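Local coordinates for protein serine--tRNA ligase (Pyrococcus horikoshii, PDB 2DQ0) that attaches serine to tRNA(Ser), and probably also to tRNA(Sec), after activating it with ATP, as a homodimeric class II aminoacyl-tRNA synthetase, at residues K210-V215 with P272-G277; S229-D234 with L348-A353. All coordinates share one frame; numbering follows the deposited sequence.

Overall arrangement
Both contacts belong to the body of the synthetase, yet they differ in kind. Contact 1 is partly buried sheet structure: the strands 213-216 and 273-282 run parallel there, sharing main-chain hydrogen bonds and an apolar layer, at the edge where the second subunit continues the sheet. Contact 2 is a smaller surface meeting of two loops, made by van der Waals touch of side chains on each other and on main chain, with polar bonds formed inside one loop or to its surroundings. They hold no element in common. Contact 1 looks toward the dimer interface, whereas contact 2 lies beside the N-terminal tRNA-binding extension; each has a side chain or glycine within about 10 Å of the bound seryl-adenylate analogue.

Contact 1 of 2, residues K210-V215 with P272-G277; sequences KGFTPV and PLLYVG
L274 lies under the ring of F212, its CB 3.8 Å from the ring centroid and 14° off the normal, a CH-pi contact over one face. Farther out, the methyls of L274 reach the rim of the ring, with L274 CD2 at 4.2 Å from F212 CZ. A branched leucine suits this spot because it spreads along a flat surface. At the edge of the ring F212 CD2 approaches the carbonyl O of Y275. With its CG set anti to the carbonyl carbon (chi1 -70°), F212 swings the ring back over L274, while its CB meets V276 CG1. V276 CG1, set between the backbone N and the carbonyl carbon, also packs against P214 CB at 4.1 Å; the valine side chain continues onto L204 and L207 of helix 190-209. Cutting F212 back to an alanine is likely to strip L274 of its aromatic cover and open a gap beside L207. Just before it, G211 has the positive phi of a Schellman motif closing that helix.

The main chains pair as parallel strands. L274 O takes two donors of one residue from opposite faces of its plane, T213 N at 2.9 Å and T213 OG1 at 2.8 Å, which fixes the threonine hydroxyl beside the Y275 ring. V276 then works both ways, giving its N-H to T213 O and accepting V215 N at 2.9 Å on its O. Helix 190-209 with the following strand is consistent with motif 1 of class II synthetases, and strands 273-282 and 301-311 with motif 2; V215 extends the pairing antiparallel to a strand of the second subunit. Main-chain bonds thus set the register while F212, L274, P214 and V276 pack together and V215 meets Y275 on the face that also carries T213, a chemistry that ties the dimer-forming strand directly to the sheet carrying the active site.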
ATOM      1  N   LYS A 210      12.788 -24.167   2.379  1.00 48.48           N
ATOM      2  CA  LYS A 210      11.889 -25.283   2.103  1.00 42.61           C
ATOM      3  C   LYS A 210      11.446 -25.353   0.654  1.00 47.47           C
ATOM      4  O   LYS A 210      10.515 -26.094   0.332  1.00 51.07           O
ATOM      5  CB  LYS A 210      10.645 -25.211   2.991  1.00 43.12           C
ATOM      6  CG  LYS A 210      10.927 -25.386   4.475  1.00 44.35           C
ATOM      7  CD  LYS A 210       9.647 -25.447   5.291  1.00 49.44           C
ATOM      8  CE  LYS A 210       9.945 -26.018   6.658  1.00 51.02           C
ATOM      9  NZ  LYS A 210       8.777 -25.963   7.571  1.00 65.75           N
ATOM     10  N   GLY A 211      12.078 -24.556  -0.209  1.00 47.06           N
ATOM     11  CA  GLY A 211      11.732 -24.569  -1.618  1.00 47.46           C
ATOM     12  C   GLY A 211      10.734 -23.579  -2.200  1.00 52.24           C
ATOM     13  O   GLY A 211      10.307 -23.737  -3.359  1.00 52.34           O
ATOM     14  N   PHE A 212      10.350 -22.558  -1.438  1.00 53.07           N
ATOM     15  CA  PHE A 212       9.390 -21.575  -1.963  1.00 50.77           C
ATOM     16  C   PHE A 212      10.063 -20.406  -2.694  1.00 49.05           C
ATOM     17  O   PHE A 212      11.043 -19.826  -2.197  1.00 58.40           O
ATOM     18  CB  PHE A 212       8.524 -21.044  -0.828  1.00 46.11           C
ATOM     19  CG  PHE A 212       7.573 -22.048  -0.292  1.00 46.62           C
ATOM     20  CD1 PHE A 212       8.040 -23.247   0.251  1.00 43.63           C
ATOM     21  CD2 PHE A 212       6.196 -21.816  -0.350  1.00 43.81           C
ATOM     22  CE1 PHE A 212       7.141 -24.212   0.727  1.00 44.91           C
ATOM     23  CE2 PHE A 212       5.288 -22.767   0.120  1.00 46.11           C
ATOM     24  CZ  PHE A 212       5.761 -23.977   0.664  1.00 40.18           C
ATOM     25  N   THR A 213       9.566 -20.076  -3.881  1.00 43.93           N
ATOM     26  CA  THR A 213      10.133 -18.956  -4.636  1.00 46.28           C
ATOM     27  C   THR A 213       9.570 -17.666  -4.032  1.00 44.71           C
ATOM     28  O   THR A 213       8.350 -17.448  -3.961  1.00 44.31           O
ATOM     29  CB  THR A 213       9.827 -19.053  -6.179  1.00 39.85           C
ATOM     30  OG1 THR A 213       8.552 -19.661  -6.385  1.00 59.71           O
ATOM     31  CG2 THR A 213      10.882 -19.912  -6.889  1.00 55.36           C
ATOM     32  N   PRO A 214      10.458 -16.810  -3.545  1.00 41.76           N
ATOM     33  CA  PRO A 214       9.984 -15.566  -2.946  1.00 48.71           C
ATOM     34  C   PRO A 214       9.441 -14.550  -3.944  1.00 46.27           C
ATOM     35  O   PRO A 214       9.960 -14.399  -5.042  1.00 48.84           O
ATOM     36  CB  PRO A 214      11.219 -15.058  -2.181  1.00 45.19           C
ATOM     37  CG  PRO A 214      12.344 -15.547  -3.000  1.00 48.28           C
ATOM     38  CD  PRO A 214      11.916 -16.959  -3.390  1.00 43.24           C
ATOM     39  N   VAL A 215       8.392 -13.845  -3.552  1.00 47.56           N
ATOM     40  CA  VAL A 215       7.833 -12.848  -4.434  1.00 46.82           C
ATOM     41  C   VAL A 215       7.260 -11.611  -3.752  1.00 46.20           C
ATOM     42  O   VAL A 215       6.728 -11.678  -2.648  1.00 49.72           O
ATOM     43  CB  VAL A 215       6.778 -13.496  -5.353  1.00 44.33           C
ATOM     44  CG1 VAL A 215       6.178 -14.679  -4.664  1.00 49.57           C
ATOM     45  CG2 VAL A 215       5.703 -12.496  -5.752  1.00 36.64           C
ATOM     46  N   PRO A 272       4.087 -29.059  -7.569  1.00 63.14           N
ATOM     47  CA  PRO A 272       3.371 -27.899  -7.026  1.00 60.98           C
ATOM     48  C   PRO A 272       4.156 -26.595  -7.223  1.00 53.68           C
ATOM     49  O   PRO A 272       5.376 -26.588  -7.161  1.00 51.38           O
ATOM     50  CB  PRO A 272       3.215 -28.263  -5.553  1.00 59.43           C
ATOM     51  CG  PRO A 272       4.512 -28.941  -5.263  1.00 60.36           C
ATOM     52  CD  PRO A 272       4.746 -29.823  -6.494  1.00 58.08           C
ATOM     53  N   LEU A 273       3.450 -25.504  -7.502  1.00 58.69           N
ATOM     54  CA  LEU A 273       4.100 -24.207  -7.647  1.00 56.58           C
ATOM     55  C   LEU A 273       4.096 -23.660  -6.231  1.00 55.67           C
ATOM     56  O   LEU A 273       3.040 -23.513  -5.625  1.00 57.05           O
ATOM     57  CB  LEU A 273       3.292 -23.289  -8.560  1.00 60.24           C
ATOM     58  CG  LEU A 273       3.087 -23.726 -10.014  1.00 64.68           C
ATOM     59  CD1 LEU A 273       2.349 -22.629 -10.774  1.00 63.51           C
ATOM     60  CD2 LEU A 273       4.422 -23.990 -10.668  1.00 57.66           C
ATOM     61  N   LEU A 274       5.272 -23.378  -5.692  1.00 54.56           N
ATOM     62  CA  LEU A 274       5.347 -22.879  -4.329  1.00 52.54           C
ATOM     63  C   LEU A 274       5.784 -21.418  -4.210  1.00 53.26           C
ATOM     64  O   LEU A 274       6.912 -21.042  -4.543  1.00 45.26           O
ATOM     65  CB  LEU A 274       6.280 -23.766  -3.507  1.00 48.48           C
ATOM     66  CG  LEU A 274       6.007 -25.268  -3.656  1.00 57.15           C
ATOM     67  CD1 LEU A 274       7.190 -25.999  -3.051  1.00 52.57           C
ATOM     68  CD2 LEU A 274       4.671 -25.698  -3.001  1.00 45.25           C
ATOM     69  N   TYR A 275       4.876 -20.587  -3.717  1.00 51.39           N
ATOM     70  CA  TYR A 275       5.198 -19.187  -3.551  1.00 50.73           C
ATOM     71  C   TYR A 275       5.156 -18.694  -2.113  1.00 42.56           C
ATOM     72  O   TYR A 275       4.316 -19.096  -1.313  1.00 46.22           O
ATOM     73  CB  TYR A 275       4.253 -18.338  -4.399  1.00 45.80           C
ATOM     74  CG  TYR A 275       4.382 -18.596  -5.873  1.00 44.15           C
ATOM     75  CD1 TYR A 275       5.538 -18.242  -6.563  1.00 45.44           C
ATOM     76  CD2 TYR A 275       3.336 -19.169  -6.590  1.00 51.51           C
ATOM     77  CE1 TYR A 275       5.651 -18.447  -7.931  1.00 44.32           C
ATOM     78  CE2 TYR A 275       3.432 -19.376  -7.958  1.00 57.98           C
ATOM     79  CZ  TYR A 275       4.591 -19.011  -8.623  1.00 58.77           C
ATOM     80  OH  TYR A 275       4.663 -19.190  -9.982  1.00 66.24           O
ATOM     81  N   VAL A 276       6.098 -17.827  -1.793  1.00 41.61           N
ATOM     82  CA  VAL A 276       6.119 -17.192  -0.495  1.00 44.01           C
ATOM     83  C   VAL A 276       6.229 -15.698  -0.782  1.00 44.61           C
ATOM     84  O   VAL A 276       7.281 -15.205  -1.186  1.00 45.67           O
ATOM     85  CB  VAL A 276       7.288 -17.666   0.390  1.00 44.29           C
ATOM     86  CG1 VAL A 276       8.625 -17.650  -0.388  1.00 34.05           C
ATOM     87  CG2 VAL A 276       7.352 -16.790   1.617  1.00 24.74           C
ATOM     88  N   GLY A 277       5.121 -14.985  -0.607  1.00 48.33           N
ATOM     89  CA  GLY A 277       5.125 -13.558  -0.857  1.00 37.43           C
ATOM     90  C   GLY A 277       5.240 -12.717   0.400  1.00 43.86           C
ATOM     91  O   GLY A 277       4.977 -13.193   1.517  1.00 41.13           O
TER

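Contact 2 of 2, residues S229-D234 with L348-A353; sequences STSFED and LGYVAA
V351 makes the apolar part of this contact. V351 CG2 lies 3.6 Å from T230 CA and 4.0 Å from T230 CG2, and the same methyl, V351 CG2, reaches S229 O at 3.5 Å. With CG1 anti to the backbone N (chi1 -168°), CG2 lies anti to the carbonyl carbon and faces the 229-234 loop; the compact, beta-branched side chain also packs on C377 and W380.

The aromatic part belongs to Y350. S231 CB comes up obliquely to the ring, 3.7 Å from Y350 CD2, a small side chain that allows the close approach. E233 OE1 lies over a face of the ring, the carboxylate plane at 90° to it, and E233 OE2 comes to 3.9 Å of Y350 CZ, toward the hydroxyl end.

A type I beta turn from S231 to D234 leads into helix 234-237, and D234 N bonds to S231 O at 3.0 Å. Both S231 and E233 are therefore presented to the tyrosine by one turn.

S231 OG makes a weak bond to E233 OE1 at 3.1 Å, which may help hold the carboxylate there. The Y350 hydroxyl bonds to E23 and K26, and G349 O to R21, all in the N-terminal tRNA-binding domain. The S229 side chain bonds through OG to V225 O, packs on H255 and lies about 5 Å from the side chain of E254, a predicted serine-binding residue.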
ATOM      1  N   SER A 229     -10.679 -14.397  -5.823  1.00 54.79           N
ATOM      2  CA  SER A 229     -10.045 -14.884  -4.595  1.00 46.23           C
ATOM      3  C   SER A 229     -10.879 -15.043  -3.328  1.00 50.20           C
ATOM      4  O   SER A 229     -10.484 -15.804  -2.432  1.00 49.05           O
ATOM      5  CB  SER A 229      -8.845 -13.991  -4.261  1.00 50.81           C
ATOM      6  OG  SER A 229      -7.869 -13.978  -5.291  1.00 40.59           O
ATOM      7  N   THR A 230     -11.995 -14.323  -3.224  1.00 44.04           N
ATOM      8  CA  THR A 230     -12.853 -14.406  -2.028  1.00 47.75           C
ATOM      9  C   THR A 230     -14.304 -14.210  -2.373  1.00 47.30           C
ATOM     10  O   THR A 230     -14.672 -14.178  -3.541  1.00 46.84           O
ATOM     11  CB  THR A 230     -12.547 -13.321  -0.947  1.00 45.91           C
ATOM     12  OG1 THR A 230     -12.415 -12.037  -1.572  1.00 51.38           O
ATOM     13  CG2 THR A 230     -11.309 -13.655  -0.185  1.00 56.11           C
ATOM     14  N   SER A 231     -15.127 -14.068  -1.339  1.00 40.88           N
ATOM     15  CA  SER A 231     -16.545 -13.866  -1.554  1.00 50.78           C
ATOM     16  C   SER A 231     -16.800 -12.376  -1.715  1.00 53.08           C
ATOM     17  O   SER A 231     -16.073 -11.535  -1.171  1.00 54.74           O
ATOM     18  CB  SER A 231     -17.372 -14.438  -0.396  1.00 40.54           C
ATOM     19  OG  SER A 231     -17.060 -13.808   0.822  1.00 63.53           O
ATOM     20  N   PHE A 232     -17.828 -12.062  -2.485  1.00 50.96           N
ATOM     21  CA  PHE A 232     -18.183 -10.690  -2.766  1.00 57.09           C
ATOM     22  C   PHE A 232     -18.451  -9.821  -1.540  1.00 58.70           C
ATOM     23  O   PHE A 232     -18.328  -8.602  -1.618  1.00 62.80           O
ATOM     24  CB  PHE A 232     -19.369 -10.680  -3.726  1.00 58.34           C
ATOM     25  CG  PHE A 232     -19.041 -11.242  -5.081  1.00 60.22           C
ATOM     26  CD1 PHE A 232     -18.148 -10.590  -5.914  1.00 66.16           C
ATOM     27  CD2 PHE A 232     -19.608 -12.426  -5.514  1.00 61.73           C
ATOM     28  CE1 PHE A 232     -17.829 -11.114  -7.158  1.00 73.42           C
ATOM     29  CE2 PHE A 232     -19.290 -12.955  -6.759  1.00 65.95           C
ATOM     30  CZ  PHE A 232     -18.402 -12.301  -7.580  1.00 63.00           C
ATOM     31  N   GLU A 233     -18.798 -10.432  -0.409  1.00 62.75           N
ATOM     32  CA  GLU A 233     -19.053  -9.656   0.805  1.00 63.53           C
ATOM     33  C   GLU A 233     -17.805  -8.879   1.222  1.00 58.99           C
ATOM     34  O   GLU A 233     -17.904  -7.805   1.827  1.00 56.61           O
ATOM     35  CB  GLU A 233     -19.494 -10.562   1.956  1.00 67.63           C
ATOM     36  CG  GLU A 233     -20.845 -11.207   1.750  1.00 89.45           C
ATOM     37  CD  GLU A 233     -20.730 -12.664   1.334  1.00102.67           C
ATOM     38  OE1 GLU A 233     -19.967 -12.949   0.381  1.00108.48           O
ATOM     39  OE2 GLU A 233     -21.399 -13.524   1.956  1.00105.01           O
ATOM     40  N   ASP A 234     -16.635  -9.427   0.895  1.00 51.99           N
ATOM     41  CA  ASP A 234     -15.375  -8.787   1.234  1.00 47.56           C
ATOM     42  C   ASP A 234     -15.231  -7.367   0.663  1.00 51.31           C
ATOM     43  O   ASP A 234     -14.550  -6.536   1.276  1.00 46.15           O
ATOM     44  CB  ASP A 234     -14.196  -9.647   0.775  1.00 45.84           C
ATOM     45  CG  ASP A 234     -13.790 -10.695   1.799  1.00 46.63           C
ATOM     46  OD1 ASP A 234     -12.720 -11.301   1.612  1.00 50.57           O
ATOM     47  OD2 ASP A 234     -14.528 -10.923   2.779  1.00 49.93           O
ATOM     48  N   LEU A 348     -16.023 -20.940   9.381  1.00 59.37           N
ATOM     49  CA  LEU A 348     -15.090 -21.231   8.308  1.00 56.57           C
ATOM     50  C   LEU A 348     -14.877 -20.238   7.169  1.00 60.17           C
ATOM     51  O   LEU A 348     -13.732 -20.043   6.728  1.00 66.36           O
ATOM     52  CB  LEU A 348     -15.385 -22.614   7.724  1.00 53.32           C
ATOM     53  CG  LEU A 348     -14.345 -23.115   6.701  1.00 59.41           C
ATOM     54  CD1 LEU A 348     -12.934 -22.966   7.280  1.00 30.03           C
ATOM     55  CD2 LEU A 348     -14.642 -24.580   6.308  1.00 52.61           C
ATOM     56  N   GLY A 349     -15.925 -19.602   6.668  1.00 51.26           N
ATOM     57  CA  GLY A 349     -15.675 -18.680   5.570  1.00 46.22           C
ATOM     58  C   GLY A 349     -15.839 -19.365   4.222  1.00 54.09           C
ATOM     59  O   GLY A 349     -15.613 -20.568   4.091  1.00 57.24           O
ATOM     60  N   TYR A 350     -16.224 -18.584   3.220  1.00 50.31           N
ATOM     61  CA  TYR A 350     -16.495 -19.076   1.876  1.00 50.16           C
ATOM     62  C   TYR A 350     -15.419 -19.781   1.059  1.00 51.62           C
ATOM     63  O   TYR A 350     -15.697 -20.759   0.376  1.00 54.22           O
ATOM     64  CB  TYR A 350     -17.051 -17.926   1.032  1.00 48.51           C
ATOM     65  CG  TYR A 350     -18.530 -17.700   1.202  1.00 54.70           C
ATOM     66  CD1 TYR A 350     -19.099 -17.670   2.477  1.00 48.35           C
ATOM     67  CD2 TYR A 350     -19.373 -17.549   0.090  1.00 45.30           C
ATOM     68  CE1 TYR A 350     -20.463 -17.505   2.652  1.00 57.74           C
ATOM     69  CE2 TYR A 350     -20.745 -17.377   0.248  1.00 55.04           C
ATOM     70  CZ  TYR A 350     -21.287 -17.359   1.544  1.00 67.20           C
ATOM     71  OH  TYR A 350     -22.647 -17.210   1.752  1.00 69.39           O
ATOM     72  N   VAL A 351     -14.191 -19.299   1.120  1.00 55.55           N
ATOM     73  CA  VAL A 351     -13.155 -19.875   0.288  1.00 50.96           C
ATOM     74  C   VAL A 351     -12.612 -21.239   0.674  1.00 55.23           C
ATOM     75  O   VAL A 351     -12.378 -22.083  -0.193  1.00 57.61           O
ATOM     76  CB  VAL A 351     -11.972 -18.900   0.163  1.00 46.54           C
ATOM     77  CG1 VAL A 351     -11.040 -19.373  -0.938  1.00 36.26           C
ATOM     78  CG2 VAL A 351     -12.491 -17.494  -0.117  1.00 37.46           C
ATOM     79  N   ALA A 352     -12.428 -21.477   1.964  1.00 50.79           N
ATOM     80  CA  ALA A 352     -11.837 -22.737   2.379  1.00 50.89           C
ATOM     81  C   ALA A 352     -12.748 -23.942   2.499  1.00 51.00           C
ATOM     82  O   ALA A 352     -13.947 -23.827   2.743  1.00 51.08           O
ATOM     83  CB  ALA A 352     -11.090 -22.535   3.688  1.00 46.99           C
ATOM     84  N   ALA A 353     -12.149 -25.107   2.306  1.00 50.21           N
ATOM     85  CA  ALA A 353     -12.847 -26.375   2.463  1.00 54.81           C
ATOM     86  C   ALA A 353     -12.553 -26.812   3.903  1.00 51.71           C
ATOM     87  O   ALA A 353     -13.383 -27.428   4.558  1.00 60.68           O
ATOM     88  CB  ALA A 353     -12.302 -27.410   1.487  1.00 58.75           C
TER